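Local structure of TbpB (3HOL) at residues A[76-88]-A[237-249]. The protein probably binds host transferrin at the bacterial surface as the lipoprotein part of a receptor for iron acquisition. Residues are numbered along the deposited sequence; the frame is centred on the assembly and turned at random.
Sequences TKDSSLQYVRSGY and GFYGPKAEEMAGK
Glu245 reaches from a beta hairpin of the N-lobe beta barrel to the backbone of residues 82-84, where strand 84-91 of a separate five-stranded antiparallel sheet begins. The hairpin joins strands 231-239 and 245-251 through a type I turn, Gly240 to Ala243, and a classic beta bulge at Glu244 and Glu245 opposite Tyr239. Along Glu245, CB rests against both methyls of Val84, 3.9 Å from Val84 CG1; CG stands beside its own backbone N (chi1 -67°), and the chain then runs out extended, which brings the carboxylate to three successive backbone amides. CD passes Leu81 CD2. Glu245 OE2 takes the N-H of Gln82 on its syn lone pair, nearly straight, with Gln82 N 2.7 Å away, and also receives a water shared with Gln82 OE1. Glu245 OE1 accepts the N-H of Tyr83, with Tyr83 N 2.7 Å away on the syn side and 34° out of the carboxylate plane, and more weakly that of Val84. Gripped at both oxygens, the group has little freedom to rotate, and this cluster of N-H donors would probably stabilise its negative charge. Lys264 touches the same side chain from strand 257-265. Beside it the Tyr83 ring lays one face over Gly240, whose CA sits 3.4 Å from the Tyr83 ring centroid in a CH-pi contact, while Gln82 CB touches the opposite face near the rim. Deeper, Val84 CG1 packs 3.5 Å from Tyr239 CD2, and Val84 CB meets Ala247 CB. At the outer end, Pro241 CD lies 3.5 Å from Tyr83 OH, and a water links that hydroxyl to Glu244 OE2.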
ATOM      1  N   THR A  76       8.641 -18.676  15.580  1.00  9.95           N
ATOM      2  CA  THR A  76       9.308 -17.586  16.286  1.00 11.05           C
ATOM      3  C   THR A  76       9.433 -16.302  15.426  1.00 11.07           C
ATOM      4  O   THR A  76       9.429 -16.368  14.184  1.00 10.73           O
ATOM      5  CB  THR A  76      10.698 -18.079  16.791  1.00 11.03           C
ATOM      6  OG1 THR A  76      11.233 -17.141  17.730  1.00 16.72           O
ATOM      7  CG2 THR A  76      11.665 -18.197  15.636  1.00 15.34           C
ATOM      8  N   LYS A  77       9.504 -15.154  16.094  1.00 10.38           N
ATOM      9  CA  LYS A  77       9.653 -13.869  15.447  1.00 12.25           C
ATOM     10  C   LYS A  77      11.139 -13.584  15.200  1.00 12.30           C
ATOM     11  O   LYS A  77      11.948 -13.654  16.132  1.00 12.32           O
ATOM     12  CB  LYS A  77       9.084 -12.787  16.361  1.00 12.05           C
ATOM     13  CG  LYS A  77       8.948 -11.417  15.705  1.00 12.80           C
ATOM     14  CD  LYS A  77       8.143 -10.478  16.628  1.00 12.91           C
ATOM     15  CE  LYS A  77       7.942  -9.084  16.011  1.00 16.98           C
ATOM     16  NZ  LYS A  77       9.136  -8.213  16.170  1.00 14.30           N
ATOM     17  N   ASP A  78      11.501 -13.309  13.947  1.00 11.56           N
ATOM     18  CA  ASP A  78      12.870 -12.976  13.604  1.00 10.75           C
ATOM     19  C   ASP A  78      13.153 -11.519  14.027  1.00 11.85           C
ATOM     20  O   ASP A  78      12.586 -10.591  13.465  1.00 11.13           O
ATOM     21  CB  ASP A  78      13.090 -13.206  12.102  1.00 11.11           C
ATOM     22  CG  ASP A  78      14.515 -12.869  11.628  1.00 12.01           C
ATOM     23  OD1 ASP A  78      15.284 -12.165  12.341  1.00 10.70           O
ATOM     24  OD2 ASP A  78      14.869 -13.317  10.503  1.00 11.43           O
ATOM     25  N   SER A  79      14.052 -11.320  15.003  1.00 11.97           N
ATOM     26  CA  SER A  79      14.267  -9.987  15.574  1.00 13.76           C
ATOM     27  C   SER A  79      14.877  -8.959  14.600  1.00 12.75           C
ATOM     28  O   SER A  79      14.834  -7.775  14.877  1.00 12.73           O
ATOM     29  CB  SER A  79      15.122 -10.072  16.848  1.00 14.62           C
ATOM     30  OG  SER A  79      14.318 -10.619  17.900  1.00 17.62           O
ATOM     31  N   SER A  80      15.436  -9.417  13.490  1.00 12.51           N
ATOM     32  CA  SER A  80      16.025  -8.490  12.501  1.00 13.17           C
ATOM     33  C   SER A  80      14.978  -7.894  11.536  1.00 13.12           C
ATOM     34  O   SER A  80      15.283  -6.978  10.760  1.00 11.89           O
ATOM     35  CB  SER A  80      17.126  -9.197  11.722  1.00 13.67           C
ATOM     36  OG  SER A  80      16.590 -10.262  10.927  1.00 19.60           O
ATOM     37  N   LEU A  81      13.775  -8.464  11.531  1.00 11.33           N
ATOM     38  CA  LEU A  81      12.701  -7.998  10.623  1.00 11.31           C
ATOM     39  C   LEU A  81      11.906  -6.925  11.321  1.00 11.93           C
ATOM     40  O   LEU A  81      11.306  -7.186  12.361  1.00 12.30           O
ATOM     41  CB  LEU A  81      11.773  -9.174  10.203  1.00 10.31           C
ATOM     42  CG  LEU A  81      12.490 -10.232   9.354  1.00  7.67           C
ATOM     43  CD1 LEU A  81      11.574 -11.397   9.009  1.00  6.69           C
ATOM     44  CD2 LEU A  81      13.034  -9.584   8.043  1.00  8.85           C
ATOM     45  N   GLN A  82      11.886  -5.718  10.749  1.00 11.19           N
ATOM     46  CA  GLN A  82      11.161  -4.589  11.353  1.00 11.56           C
ATOM     47  C   GLN A  82       9.767  -4.356  10.785  1.00 10.72           C
ATOM     48  O   GLN A  82       8.907  -3.748  11.437  1.00 11.28           O
ATOM     49  CB  GLN A  82      11.978  -3.294  11.170  1.00 12.29           C
ATOM     50  CG  GLN A  82      13.368  -3.338  11.795  1.00 15.34           C
ATOM     51  CD  GLN A  82      14.087  -2.060  11.512  1.00 23.87           C
ATOM     52  OE1 GLN A  82      14.883  -1.990  10.583  1.00 27.33           O
ATOM     53  NE2 GLN A  82      13.757  -1.014  12.255  1.00 23.54           N
ATOM     54  N   TYR A  83       9.512  -4.821   9.573  1.00  8.05           N
ATOM     55  CA  TYR A  83       8.281  -4.402   8.870  1.00  7.21           C
ATOM     56  C   TYR A  83       7.473  -5.586   8.369  1.00  7.05           C
ATOM     57  O   TYR A  83       6.345  -5.383   7.925  1.00  8.09           O
ATOM     58  CB  TYR A  83       8.649  -3.533   7.640  1.00  5.66           C
ATOM     59  CG  TYR A  83       9.396  -2.293   8.054  1.00  8.49           C
ATOM     60  CD1 TYR A  83       8.721  -1.262   8.736  1.00  7.94           C
ATOM     61  CD2 TYR A  83      10.757  -2.134   7.767  1.00  6.74           C
ATOM     62  CE1 TYR A  83       9.378  -0.096   9.144  1.00 12.16           C
ATOM     63  CE2 TYR A  83      11.438  -0.965   8.154  1.00 10.88           C
ATOM     64  CZ  TYR A  83      10.736   0.057   8.852  1.00 13.35           C
ATOM     65  OH  TYR A  83      11.371   1.227   9.257  1.00 14.12           O
ATOM     66  N   VAL A  84       8.037  -6.798   8.367  1.00  6.74           N
ATOM     67  CA  VAL A  84       7.283  -7.947   7.823  1.00  6.08           C
ATOM     68  C   VAL A  84       7.346  -9.163   8.767  1.00  6.88           C
ATOM     69  O   VAL A  84       8.219  -9.233   9.624  1.00  7.19           O
ATOM     70  CB  VAL A  84       7.787  -8.357   6.401  1.00  6.48           C
ATOM     71  CG1 VAL A  84       7.712  -7.193   5.442  1.00  4.17           C
ATOM     72  CG2 VAL A  84       9.254  -8.933   6.430  1.00  8.08           C
ATOM     73  N   ARG A  85       6.429 -10.110   8.618  1.00  6.42           N
ATOM     74  CA  ARG A  85       6.540 -11.396   9.352  1.00  7.14           C
ATOM     75  C   ARG A  85       5.761 -12.442   8.586  1.00  6.81           C
ATOM     76  O   ARG A  85       4.620 -12.196   8.183  1.00  7.06           O
ATOM     77  CB  ARG A  85       5.935 -11.291  10.781  1.00  8.15           C
ATOM     78  CG  ARG A  85       6.111 -12.581  11.600  1.00  6.54           C
ATOM     79  CD  ARG A  85       5.593 -12.435  13.051  1.00  7.69           C
ATOM     80  NE  ARG A  85       5.912 -13.631  13.873  1.00  7.10           N
ATOM     81  CZ  ARG A  85       5.720 -13.715  15.192  1.00 12.21           C
ATOM     82  NH1 ARG A  85       5.250 -12.647  15.873  1.00  8.98           N
ATOM     83  NH2 ARG A  85       6.039 -14.849  15.843  1.00  9.90           N
ATOM     84  N   SER A  86       6.345 -13.610   8.394  1.00  6.78           N
ATOM     85  CA  SER A  86       5.592 -14.725   7.850  1.00  7.55           C
ATOM     86  C   SER A  86       5.857 -15.954   8.736  1.00  8.45           C
ATOM     87  O   SER A  86       6.825 -15.990   9.533  1.00  8.52           O
ATOM     88  CB  SER A  86       5.998 -14.962   6.385  1.00  8.00           C
ATOM     89  OG  SER A  86       7.391 -15.281   6.332  1.00  9.19           O
ATOM     90  N   GLY A  87       4.992 -16.954   8.648  1.00  9.06           N
ATOM     91  CA  GLY A  87       5.193 -18.167   9.471  1.00  8.28           C
ATOM     92  C   GLY A  87       3.921 -18.975   9.597  1.00  7.58           C
ATOM     93  O   GLY A  87       3.110 -19.040   8.660  1.00  6.56           O
ATOM     94  N   TYR A  88       3.775 -19.622  10.737  1.00  7.14           N
ATOM     95  CA  TYR A  88       2.628 -20.491  10.944  1.00  8.51           C
ATOM     96  C   TYR A  88       2.230 -20.421  12.423  1.00  8.59           C
ATOM     97  O   TYR A  88       3.010 -19.958  13.266  1.00  8.22           O
ATOM     98  CB  TYR A  88       2.993 -21.941  10.553  1.00  7.21           C
ATOM     99  CG  TYR A  88       4.319 -22.434  11.142  1.00  9.80           C
ATOM    100  CD1 TYR A  88       4.424 -22.820  12.501  1.00  9.74           C
ATOM    101  CD2 TYR A  88       5.474 -22.480  10.348  1.00  7.91           C
ATOM    102  CE1 TYR A  88       5.668 -23.229  13.037  1.00 10.01           C
ATOM    103  CE2 TYR A  88       6.717 -22.926  10.870  1.00  9.05           C
ATOM    104  CZ  TYR A  88       6.781 -23.298  12.200  1.00 11.77           C
ATOM    105  OH  TYR A  88       7.970 -23.723  12.674  1.00 12.12           O
ATOM    106  N   GLY A 237       4.515  -7.636  -1.409  1.00  7.76           N
ATOM    107  CA  GLY A 237       4.786  -6.216  -1.325  1.00  8.23           C
ATOM    108  C   GLY A 237       6.130  -5.921  -0.691  1.00  8.30           C
ATOM    109  O   GLY A 237       6.724  -6.795  -0.013  1.00  7.36           O
ATOM    110  N   PHE A 238       6.603  -4.701  -0.948  1.00  7.34           N
ATOM    111  CA  PHE A 238       7.715  -4.132  -0.234  1.00  8.01           C
ATOM    112  C   PHE A 238       7.187  -3.337   0.909  1.00  7.54           C
ATOM    113  O   PHE A 238       6.230  -2.604   0.760  1.00  7.92           O
ATOM    114  CB  PHE A 238       8.530  -3.240  -1.171  1.00  8.21           C
ATOM    115  CG  PHE A 238       9.175  -4.013  -2.293  1.00  9.01           C
ATOM    116  CD1 PHE A 238      10.305  -4.818  -2.029  1.00  7.75           C
ATOM    117  CD2 PHE A 238       8.648  -3.961  -3.583  1.00  8.52           C
ATOM    118  CE1 PHE A 238      10.925  -5.532  -3.045  1.00  7.50           C
ATOM    119  CE2 PHE A 238       9.250  -4.703  -4.623  1.00  7.47           C
ATOM    120  CZ  PHE A 238      10.417  -5.486  -4.331  1.00  6.41           C
ATOM    121  N   TYR A 239       7.819  -3.510   2.060  1.00  8.54           N
ATOM    122  CA  TYR A 239       7.379  -2.856   3.287  1.00  8.17           C
ATOM    123  C   TYR A 239       8.590  -2.170   3.955  1.00  8.61           C
ATOM    124  O   TYR A 239       9.738  -2.513   3.691  1.00  8.49           O
ATOM    125  CB  TYR A 239       6.811  -3.891   4.243  1.00  7.87           C
ATOM    126  CG  TYR A 239       5.578  -4.644   3.754  1.00  7.08           C
ATOM    127  CD1 TYR A 239       4.305  -4.243   4.145  1.00  6.89           C
ATOM    128  CD2 TYR A 239       5.699  -5.789   2.960  1.00  9.03           C
ATOM    129  CE1 TYR A 239       3.162  -4.944   3.744  1.00  9.73           C
ATOM    130  CE2 TYR A 239       4.552  -6.514   2.538  1.00  8.17           C
ATOM    131  CZ  TYR A 239       3.282  -6.080   2.956  1.00  8.94           C
ATOM    132  OH  TYR A 239       2.125  -6.753   2.586  1.00  6.91           O
ATOM    133  N   GLY A 240       8.339  -1.251   4.873  1.00  8.45           N
ATOM    134  CA  GLY A 240       9.391  -0.305   5.260  1.00  8.79           C
ATOM    135  C   GLY A 240       9.297   0.896   4.342  1.00  9.82           C
ATOM    136  O   GLY A 240       9.019   0.740   3.138  1.00 10.26           O
ATOM    137  N   PRO A 241       9.554   2.110   4.874  1.00  9.53           N
ATOM    138  CA  PRO A 241       9.349   3.300   4.046  1.00  9.76           C
ATOM    139  C   PRO A 241      10.139   3.303   2.740  1.00  9.18           C
ATOM    140  O   PRO A 241       9.697   3.918   1.799  1.00  9.03           O
ATOM    141  CB  PRO A 241       9.869   4.456   4.931  1.00 10.34           C
ATOM    142  CG  PRO A 241       9.753   3.923   6.352  1.00 12.02           C
ATOM    143  CD  PRO A 241       9.862   2.431   6.291  1.00  9.26           C
ATOM    144  N   LYS A 242      11.290   2.632   2.727  1.00  8.80           N
ATOM    145  CA  LYS A 242      12.159   2.539   1.561  1.00  9.15           C
ATOM    146  C   LYS A 242      12.333   1.097   1.040  1.00  8.09           C
ATOM    147  O   LYS A 242      13.394   0.754   0.483  1.00  8.08           O
ATOM    148  CB  LYS A 242      13.523   3.162   1.871  1.00  9.58           C
ATOM    149  CG  LYS A 242      13.454   4.623   2.259  1.00 13.82           C
ATOM    150  CD  LYS A 242      14.805   5.006   2.810  1.00 18.20           C
ATOM    151  CE  LYS A 242      14.757   6.385   3.439  1.00 24.93           C
ATOM    152  NZ  LYS A 242      15.004   7.372   2.422  1.00 27.41           N
ATOM    153  N   ALA A 243      11.308   0.250   1.222  1.00  7.76           N
ATOM    154  CA  ALA A 243      11.367  -1.149   0.728  1.00  7.26           C
ATOM    155  C   ALA A 243      12.550  -1.949   1.352  1.00  8.41           C
ATOM    156  O   ALA A 243      13.174  -2.789   0.704  1.00  7.85           O
ATOM    157  CB  ALA A 243      11.397  -1.188  -0.827  1.00  7.37           C
ATOM    158  N   GLU A 244      12.826  -1.674   2.628  1.00  7.30           N
ATOM    159  CA  GLU A 244      13.811  -2.427   3.378  1.00  8.21           C
ATOM    160  C   GLU A 244      13.529  -3.946   3.373  1.00  7.28           C
ATOM    161  O   GLU A 244      14.446  -4.714   3.408  1.00  6.39           O
ATOM    162  CB  GLU A 244      13.845  -1.940   4.833  1.00  9.04           C
ATOM    163  CG  GLU A 244      14.432  -0.501   5.003  1.00 10.72           C
ATOM    164  CD  GLU A 244      13.414   0.621   4.977  1.00 13.49           C
ATOM    165  OE1 GLU A 244      12.325   0.548   4.358  1.00 10.17           O
ATOM    166  OE2 GLU A 244      13.730   1.657   5.560  1.00 11.52           O
ATOM    167  N   GLU A 245      12.257  -4.345   3.313  1.00  6.89           N
ATOM    168  CA  GLU A 245      11.871  -5.744   3.506  1.00  7.14           C
ATOM    169  C   GLU A 245      10.754  -6.081   2.508  1.00  7.15           C
ATOM    170  O   GLU A 245      10.191  -5.163   1.845  1.00  7.55           O
ATOM    171  CB  GLU A 245      11.391  -5.963   4.965  1.00  7.13           C
ATOM    172  CG  GLU A 245      12.581  -5.791   5.983  1.00  8.70           C
ATOM    173  CD  GLU A 245      12.134  -5.788   7.405  1.00  9.29           C
ATOM    174  OE1 GLU A 245      10.987  -6.185   7.703  1.00  7.77           O
ATOM    175  OE2 GLU A 245      12.925  -5.358   8.239  1.00  8.66           O
ATOM    176  N   MET A 246      10.471  -7.381   2.358  1.00  6.63           N
ATOM    177  CA  MET A 246       9.438  -7.814   1.415  1.00  6.23           C
ATOM    178  C   MET A 246       8.761  -9.057   1.983  1.00  6.03           C
ATOM    179  O   MET A 246       9.360  -9.809   2.775  1.00  6.45           O
ATOM    180  CB  MET A 246      10.039  -8.089   0.019  1.00  5.47           C
ATOM    181  CG  MET A 246      11.145  -9.168   0.070  1.00  9.37           C
ATOM    182  SD  MET A 246      11.752  -9.625  -1.584  1.00 16.96           S
ATOM    183  CE  MET A 246      10.429 -10.801  -2.136  1.00 16.93           C
ATOM    184  N   ALA A 247       7.503  -9.281   1.596  1.00  6.34           N
ATOM    185  CA  ALA A 247       6.782 -10.469   2.058  1.00  6.66           C
ATOM    186  C   ALA A 247       5.730 -10.770   1.010  1.00  6.86           C
ATOM    187  O   ALA A 247       5.327  -9.870   0.230  1.00  8.31           O
ATOM    188  CB  ALA A 247       6.140 -10.219   3.440  1.00  6.08           C
ATOM    189  N   GLY A 248       5.314 -12.019   0.938  1.00  6.77           N
ATOM    190  CA  GLY A 248       4.249 -12.361  -0.031  1.00  7.21           C
ATOM    191  C   GLY A 248       3.868 -13.808  -0.009  1.00  7.55           C
ATOM    192  O   GLY A 248       4.212 -14.552   0.932  1.00  6.80           O
ATOM    193  N   LYS A 249       3.109 -14.217  -1.028  1.00  8.09           N
ATOM    194  CA  LYS A 249       2.543 -15.571  -1.014  1.00  7.63           C
ATOM    195  C   LYS A 249       2.307 -16.036  -2.435  1.00  8.34           C
ATOM    196  O   LYS A 249       2.290 -15.225  -3.383  1.00  9.04           O
ATOM    197  CB  LYS A 249       1.199 -15.606  -0.233  1.00  7.21           C
ATOM    198  CG  LYS A 249      -0.003 -15.094  -1.072  1.00  7.91           C
ATOM    199  CD  LYS A 249      -1.284 -14.971  -0.210  1.00 11.14           C
ATOM    200  CE  LYS A 249      -2.555 -14.790  -1.062  1.00 10.17           C
ATOM    201  NZ  LYS A 249      -2.409 -13.576  -1.971  1.00  9.27           N
TER
HETATM  202  O   HOH W   1      14.726  -3.524   7.958  1.00 17.04           O
HETATM  203  O   HOH W   2      13.519   1.847   8.137  1.00 18.43           O